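Local coordinates for cell surface protein (Faecalibacterium prausnitzii A2-165, PDB 4GT6) that is of unknown function but, as an extracellular leucine-rich repeat protein of a gut bacterium, probably binds other proteins through its BspA-type repeat region, at residues 151-165 and 173-186. Numbering follows the deposited sequence.
Sequences VADGMFSYCYSLHTV and AIEERAFTGTALTQ. With EDO (1,2-ethanediol), chain H; EDO (1,2-ethanediol), chain G; EDO (1,2-ethanediol), chain J.
Phe156 and Phe179 share nearly the same first torsion (chi1 -60° and -62°), with CG beside the backbone N, on backbones that turn alike, and their side chains run side by side in the same direction. The rings are near parallel but slid apart, with little overlap: centroids lie 5.6 Å apart, and CD2 of Phe156 meets CE1 of Phe179 at 3.4 Å. Val165 comes from the opposite direction, its CG2 3.7 Å from Phe179 CE1, while the Val151 side chain crosses that of Phe179 at about a right angle, its CG1 4.2 Å from CZ of Phe179. An alanine in place of Phe179 would probably open a gap between Phe156, Val151 and Val165 and deprive Phe201 of its ring partner. Backbone bonds fix this register: Phe156 N donates to Ala178 O at 2.8 Å and Tyr158 N to Thr180 O at 2.7 Å. Ser157 OG gives its proton to Arg177 O (2.6 Å) and accepts one from a water. At Gly181 a side chain would run into the Tyr158 ring. Parallel pairing of Val151 with Ile174, followed by matching turns and aligned phenylalanines, is the coil-on-coil stacking of a leucine-rich repeat solenoid, here of the BspA type.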
loop_
_atom_site.group_PDB
_atom_site.type_symbol
_atom_site.label_atom_id
_atom_site.label_comp_id
_atom_site.label_asym_id
_atom_site.label_seq_id
_atom_site.Cartn_x
_atom_site.Cartn_y
_atom_site.Cartn_z
ATOM N N VAL A 151 -1.807 10.325 -5.446
ATOM C CA VAL A 151 -2.348 8.977 -5.383
ATOM C C VAL A 151 -2.742 8.840 -3.929
ATOM O O VAL A 151 -1.857 8.786 -3.068
ATOM C CB VAL A 151 -1.352 7.894 -5.874
ATOM C CG1 VAL A 151 -1.966 6.494 -5.710
ATOM C CG2 VAL A 151 -0.982 8.139 -7.328
ATOM N N ALA A 152 -4.055 8.875 -3.636
ATOM C CA ALA A 152 -4.545 8.883 -2.244
ATOM C C ALA A 152 -4.184 7.584 -1.503
ATOM O O ALA A 152 -3.855 6.576 -2.133
ATOM C CB ALA A 152 -6.047 9.136 -2.211
ATOM N N ASP A 153 -4.171 7.640 -0.170
ATOM C CA ASP A 153 -3.737 6.522 0.671
ATOM C C ASP A 153 -4.503 5.233 0.382
ATOM O O ASP A 153 -5.718 5.263 0.174
ATOM C CB ASP A 153 -3.834 6.867 2.164
ATOM C CG ASP A 153 -5.223 7.168 2.662
ATOM O OD1 ASP A 153 -5.703 8.310 2.442
ATOM O OD2 ASP A 153 -5.851 6.260 3.225
ATOM N N GLY A 154 -3.754 4.141 0.303
ATOM C CA GLY A 154 -4.277 2.795 0.086
ATOM C C GLY A 154 -5.046 2.601 -1.201
ATOM O O GLY A 154 -5.810 1.646 -1.312
HETATM N N MSE A 155 -4.843 3.496 -2.184
HETATM C CA MSE A 155 -5.625 3.452 -3.426
HETATM C C MSE A 155 -5.596 2.087 -4.102
HETATM O O MSE A 155 -6.669 1.626 -4.512
HETATM C CB MSE A 155 -5.210 4.531 -4.429
HETATM C CG MSE A 155 -5.999 4.443 -5.770
HETATM SE SE MSE A 155 -5.691 5.977 -6.877
HETATM C CE MSE A 155 -6.197 7.197 -5.548
ATOM N N PHE A 156 -4.433 1.438 -4.219
ATOM C CA PHE A 156 -4.365 0.130 -4.851
ATOM C C PHE A 156 -3.817 -0.911 -3.916
ATOM O O PHE A 156 -3.284 -1.913 -4.397
ATOM C CB PHE A 156 -3.500 0.173 -6.129
ATOM C CG PHE A 156 -4.014 1.131 -7.180
ATOM C CD1 PHE A 156 -5.141 0.820 -7.938
ATOM C CD2 PHE A 156 -3.370 2.339 -7.413
ATOM C CE1 PHE A 156 -5.628 1.721 -8.902
ATOM C CE2 PHE A 156 -3.838 3.224 -8.402
ATOM C CZ PHE A 156 -4.972 2.916 -9.118
ATOM N N SER A 157 -3.998 -0.744 -2.599
ATOM C CA SER A 157 -3.506 -1.776 -1.686
ATOM C C SER A 157 -4.101 -3.148 -2.037
ATOM O O SER A 157 -5.314 -3.249 -2.261
ATOM C CB SER A 157 -3.844 -1.442 -0.236
ATOM O OG SER A 157 -3.300 -0.194 0.140
ATOM N N TYR A 158 -3.236 -4.192 -2.109
ATOM C CA TYR A 158 -3.628 -5.593 -2.353
ATOM C C TYR A 158 -4.334 -5.799 -3.700
ATOM O O TYR A 158 -5.107 -6.753 -3.883
ATOM C CB TYR A 158 -4.461 -6.161 -1.173
ATOM C CG TYR A 158 -3.727 -5.937 0.128
ATOM C CD1 TYR A 158 -2.509 -6.570 0.380
ATOM C CD2 TYR A 158 -4.178 -5.001 1.053
ATOM C CE1 TYR A 158 -1.779 -6.300 1.537
ATOM C CE2 TYR A 158 -3.464 -4.739 2.225
ATOM C CZ TYR A 158 -2.277 -5.408 2.469
ATOM O OH TYR A 158 -1.551 -5.161 3.610
ATOM N N CYS A 159 -3.947 -4.995 -4.690
ATOM C CA CYS A 159 -4.364 -5.255 -6.069
ATOM C C CYS A 159 -3.346 -6.254 -6.586
ATOM O O CYS A 159 -2.345 -5.884 -7.207
ATOM C CB CYS A 159 -4.420 -3.967 -6.885
ATOM S SG CYS A 159 -5.828 -2.919 -6.449
ATOM N N TYR A 160 -3.588 -7.550 -6.256
ATOM C CA TYR A 160 -2.632 -8.650 -6.496
ATOM C C TYR A 160 -2.227 -8.897 -7.939
ATOM O O TYR A 160 -1.171 -9.509 -8.159
ATOM C CB TYR A 160 -3.169 -9.968 -5.928
ATOM C CG TYR A 160 -3.418 -9.931 -4.436
ATOM C CD1 TYR A 160 -2.443 -9.459 -3.557
ATOM C CD2 TYR A 160 -4.587 -10.459 -3.893
ATOM C CE1 TYR A 160 -2.659 -9.447 -2.179
ATOM C CE2 TYR A 160 -4.813 -10.455 -2.516
ATOM C CZ TYR A 160 -3.846 -9.945 -1.664
ATOM O OH TYR A 160 -4.050 -9.966 -0.306
ATOM N N SER A 161 -3.036 -8.474 -8.909
ATOM C CA SER A 161 -2.724 -8.673 -10.333
ATOM C C SER A 161 -2.129 -7.445 -10.998
ATOM O O SER A 161 -1.763 -7.517 -12.171
ATOM C CB SER A 161 -3.989 -9.052 -11.103
ATOM O OG SER A 161 -4.556 -10.217 -10.541
ATOM N N LEU A 162 -2.110 -6.319 -10.299
ATOM C CA LEU A 162 -1.712 -5.023 -10.860
ATOM C C LEU A 162 -0.185 -4.987 -11.043
ATOM O O LEU A 162 0.546 -4.861 -10.064
ATOM C CB LEU A 162 -2.224 -3.885 -9.950
ATOM C CG LEU A 162 -1.925 -2.439 -10.381
ATOM C CD1 LEU A 162 -2.559 -2.117 -11.745
ATOM C CD2 LEU A 162 -2.463 -1.456 -9.335
ATOM N N HIS A 163 0.270 -5.124 -12.290
ATOM C CA HIS A 163 1.712 -5.228 -12.567
ATOM C C HIS A 163 2.313 -3.968 -13.196
ATOM O O HIS A 163 3.544 -3.852 -13.239
ATOM C CB HIS A 163 2.008 -6.455 -13.442
ATOM C CG HIS A 163 1.354 -6.413 -14.792
ATOM N ND1 HIS A 163 1.875 -5.648 -15.822
ATOM C CD2 HIS A 163 0.228 -7.028 -15.229
ATOM C CE1 HIS A 163 1.070 -5.841 -16.857
ATOM N NE2 HIS A 163 0.048 -6.637 -16.538
ATOM N N THR A 164 1.473 -3.063 -13.728
ATOM C CA THR A 164 1.956 -1.825 -14.348
ATOM C C THR A 164 1.025 -0.681 -13.989
ATOM O O THR A 164 -0.193 -0.801 -14.143
ATOM C CB THR A 164 2.082 -1.974 -15.889
ATOM O OG1 THR A 164 2.930 -3.075 -16.205
ATOM C CG2 THR A 164 2.634 -0.720 -16.565
ATOM N N VAL A 165 1.606 0.437 -13.526
ATOM C CA VAL A 165 0.865 1.662 -13.227
ATOM C C VAL A 165 1.616 2.805 -13.874
ATOM O O VAL A 165 2.827 2.957 -13.651
ATOM C CB VAL A 165 0.584 1.945 -11.719
ATOM C CG1 VAL A 165 -0.121 3.301 -11.529
ATOM C CG2 VAL A 165 -0.275 0.851 -11.093
ATOM N N ALA A 173 2.250 13.616 -4.916
ATOM C CA ALA A 173 2.316 12.770 -3.727
ATOM C C ALA A 173 1.794 11.395 -3.996
ATOM O O ALA A 173 0.812 11.232 -4.716
ATOM C CB ALA A 173 1.538 13.397 -2.561
ATOM N N ILE A 174 2.467 10.395 -3.425
ATOM C CA ILE A 174 2.040 8.990 -3.447
ATOM C C ILE A 174 1.825 8.679 -1.987
ATOM O O ILE A 174 2.798 8.539 -1.248
ATOM C CB ILE A 174 3.044 8.049 -4.156
ATOM C CG1 ILE A 174 3.287 8.480 -5.605
ATOM C CG2 ILE A 174 2.578 6.577 -4.063
ATOM C CD1 ILE A 174 4.552 7.787 -6.238
ATOM N N GLU A 175 0.565 8.599 -1.548
ATOM C CA GLU A 175 0.293 8.518 -0.112
ATOM C C GLU A 175 0.536 7.132 0.477
ATOM O O GLU A 175 0.810 6.171 -0.245
ATOM C CB GLU A 175 -1.126 9.054 0.238
ATOM C CG GLU A 175 -1.429 10.477 -0.262
ATOM C CD GLU A 175 -0.601 11.651 0.258
ATOM O OE1 GLU A 175 0.376 11.434 1.011
ATOM O OE2 GLU A 175 -0.924 12.803 -0.111
ATOM N N GLU A 176 0.461 7.039 1.800
ATOM C CA GLU A 176 0.700 5.799 2.529
ATOM C C GLU A 176 -0.024 4.606 1.942
ATOM O O GLU A 176 -1.223 4.701 1.645
ATOM C CB GLU A 176 0.229 5.944 3.987
ATOM C CG GLU A 176 1.138 6.789 4.853
ATOM C CD GLU A 176 0.708 6.911 6.303
ATOM O OE1 GLU A 176 -0.369 6.376 6.657
ATOM O OE2 GLU A 176 1.440 7.568 7.082
ATOM N N ARG A 177 0.703 3.471 1.804
ATOM C CA ARG A 177 0.158 2.175 1.358
ATOM C C ARG A 177 -0.513 2.228 -0.034
ATOM O O ARG A 177 -1.252 1.305 -0.387
ATOM C CB ARG A 177 -0.855 1.621 2.406
ATOM C CG ARG A 177 -0.329 1.633 3.856
ATOM C CD ARG A 177 -1.273 1.011 4.889
ATOM N NE ARG A 177 -1.652 -0.373 4.591
ATOM C CZ ARG A 177 -0.876 -1.437 4.785
ATOM N NH1 ARG A 177 0.354 -1.296 5.263
ATOM N NH2 ARG A 177 -1.320 -2.650 4.482
ATOM N N ALA A 178 -0.224 3.255 -0.855
ATOM C CA ALA A 178 -0.885 3.364 -2.180
ATOM C C ALA A 178 -0.733 2.107 -3.058
ATOM O O ALA A 178 -1.702 1.732 -3.725
ATOM C CB ALA A 178 -0.351 4.574 -2.934
ATOM N N PHE A 179 0.455 1.433 -3.042
ATOM C CA PHE A 179 0.673 0.239 -3.880
ATOM C C PHE A 179 1.082 -0.958 -3.056
ATOM O O PHE A 179 1.700 -1.885 -3.595
ATOM C CB PHE A 179 1.745 0.521 -4.961
ATOM C CG PHE A 179 1.322 1.626 -5.894
ATOM C CD1 PHE A 179 0.432 1.378 -6.932
ATOM C CD2 PHE A 179 1.759 2.933 -5.694
ATOM C CE1 PHE A 179 -0.001 2.414 -7.767
ATOM C CE2 PHE A 179 1.365 3.962 -6.559
ATOM C CZ PHE A 179 0.492 3.695 -7.587
ATOM N N THR A 180 0.741 -0.968 -1.753
ATOM C CA THR A 180 1.085 -2.132 -0.915
ATOM C C THR A 180 0.556 -3.436 -1.526
ATOM O O THR A 180 -0.611 -3.501 -1.917
ATOM C CB THR A 180 0.489 -1.977 0.504
ATOM O OG1 THR A 180 1.062 -0.858 1.143
ATOM C CG2 THR A 180 0.712 -3.203 1.382
ATOM N N GLY A 181 1.411 -4.453 -1.609
ATOM C CA GLY A 181 0.982 -5.783 -2.028
ATOM C C GLY A 181 0.610 -5.969 -3.482
ATOM O O GLY A 181 0.039 -7.005 -3.829
ATOM N N THR A 182 0.966 -5.010 -4.345
ATOM C CA THR A 182 0.670 -5.099 -5.775
ATOM C C THR A 182 1.712 -5.964 -6.499
ATOM O O THR A 182 2.760 -6.291 -5.938
ATOM C CB THR A 182 0.561 -3.699 -6.406
ATOM O OG1 THR A 182 1.808 -3.020 -6.250
ATOM C CG2 THR A 182 -0.590 -2.882 -5.819
ATOM N N ALA A 183 1.432 -6.301 -7.757
ATOM C CA ALA A 183 2.316 -7.139 -8.574
ATOM C C ALA A 183 3.238 -6.291 -9.455
ATOM O O ALA A 183 3.731 -6.809 -10.465
ATOM C CB ALA A 183 1.472 -8.070 -9.450
ATOM N N LEU A 184 3.482 -4.996 -9.091
ATOM C CA LEU A 184 4.312 -4.100 -9.918
ATOM C C LEU A 184 5.676 -4.713 -10.233
ATOM O O LEU A 184 6.365 -5.146 -9.308
ATOM C CB LEU A 184 4.538 -2.759 -9.183
ATOM C CG LEU A 184 3.310 -1.862 -9.009
ATOM C CD1 LEU A 184 3.681 -0.645 -8.157
ATOM C CD2 LEU A 184 2.743 -1.426 -10.392
ATOM N N THR A 185 6.050 -4.773 -11.518
ATOM C CA THR A 185 7.365 -5.312 -11.919
ATOM C C THR A 185 8.359 -4.146 -12.050
ATOM O O THR A 185 9.577 -4.335 -12.026
ATOM C CB THR A 185 7.230 -6.126 -13.223
ATOM O OG1 THR A 185 6.510 -5.341 -14.186
ATOM C CG2 THR A 185 6.464 -7.417 -13.004
ATOM N N GLN A 186 7.816 -2.936 -12.214
ATOM C CA GLN A 186 8.579 -1.705 -12.300
ATOM C C GLN A 186 7.769 -0.547 -11.752
ATOM O O GLN A 186 6.527 -0.598 -11.724
ATOM C CB GLN A 186 9.036 -1.385 -13.744
ATOM C CG GLN A 186 7.889 -1.042 -14.722
ATOM C CD GLN A 186 6.999 -2.230 -15.012
ATOM O OE1 GLN A 186 7.475 -3.312 -15.378
ATOM N NE2 GLN A 186 5.700 -2.098 -14.737
HETATM C C1 EDO H . 2.715 -10.167 -6.667
HETATM O O1 EDO H . 3.797 -11.042 -6.516
HETATM C C2 EDO H . 2.290 -9.589 -5.302
HETATM O O2 EDO H . 3.356 -8.858 -4.670
HETATM C C1 EDO G . 2.491 -4.151 6.491
HETATM O O1 EDO G . 1.933 -2.881 6.788
HETATM C C2 EDO G . 3.382 -4.011 5.233
HETATM O O2 EDO G . 2.583 -3.718 4.113
HETATM C C1 EDO J . 4.419 2.780 -10.503
HETATM O O1 EDO J . 5.024 3.453 -11.590
HETATM C C2 EDO J . 3.798 3.822 -9.559
HETATM O O2 EDO J . 4.809 4.737 -9.156
HETATM O O HOH W 1 -3.994 -0.284 2.866
HETATM O O HOH W 2 4.569 0.280 -13.392
#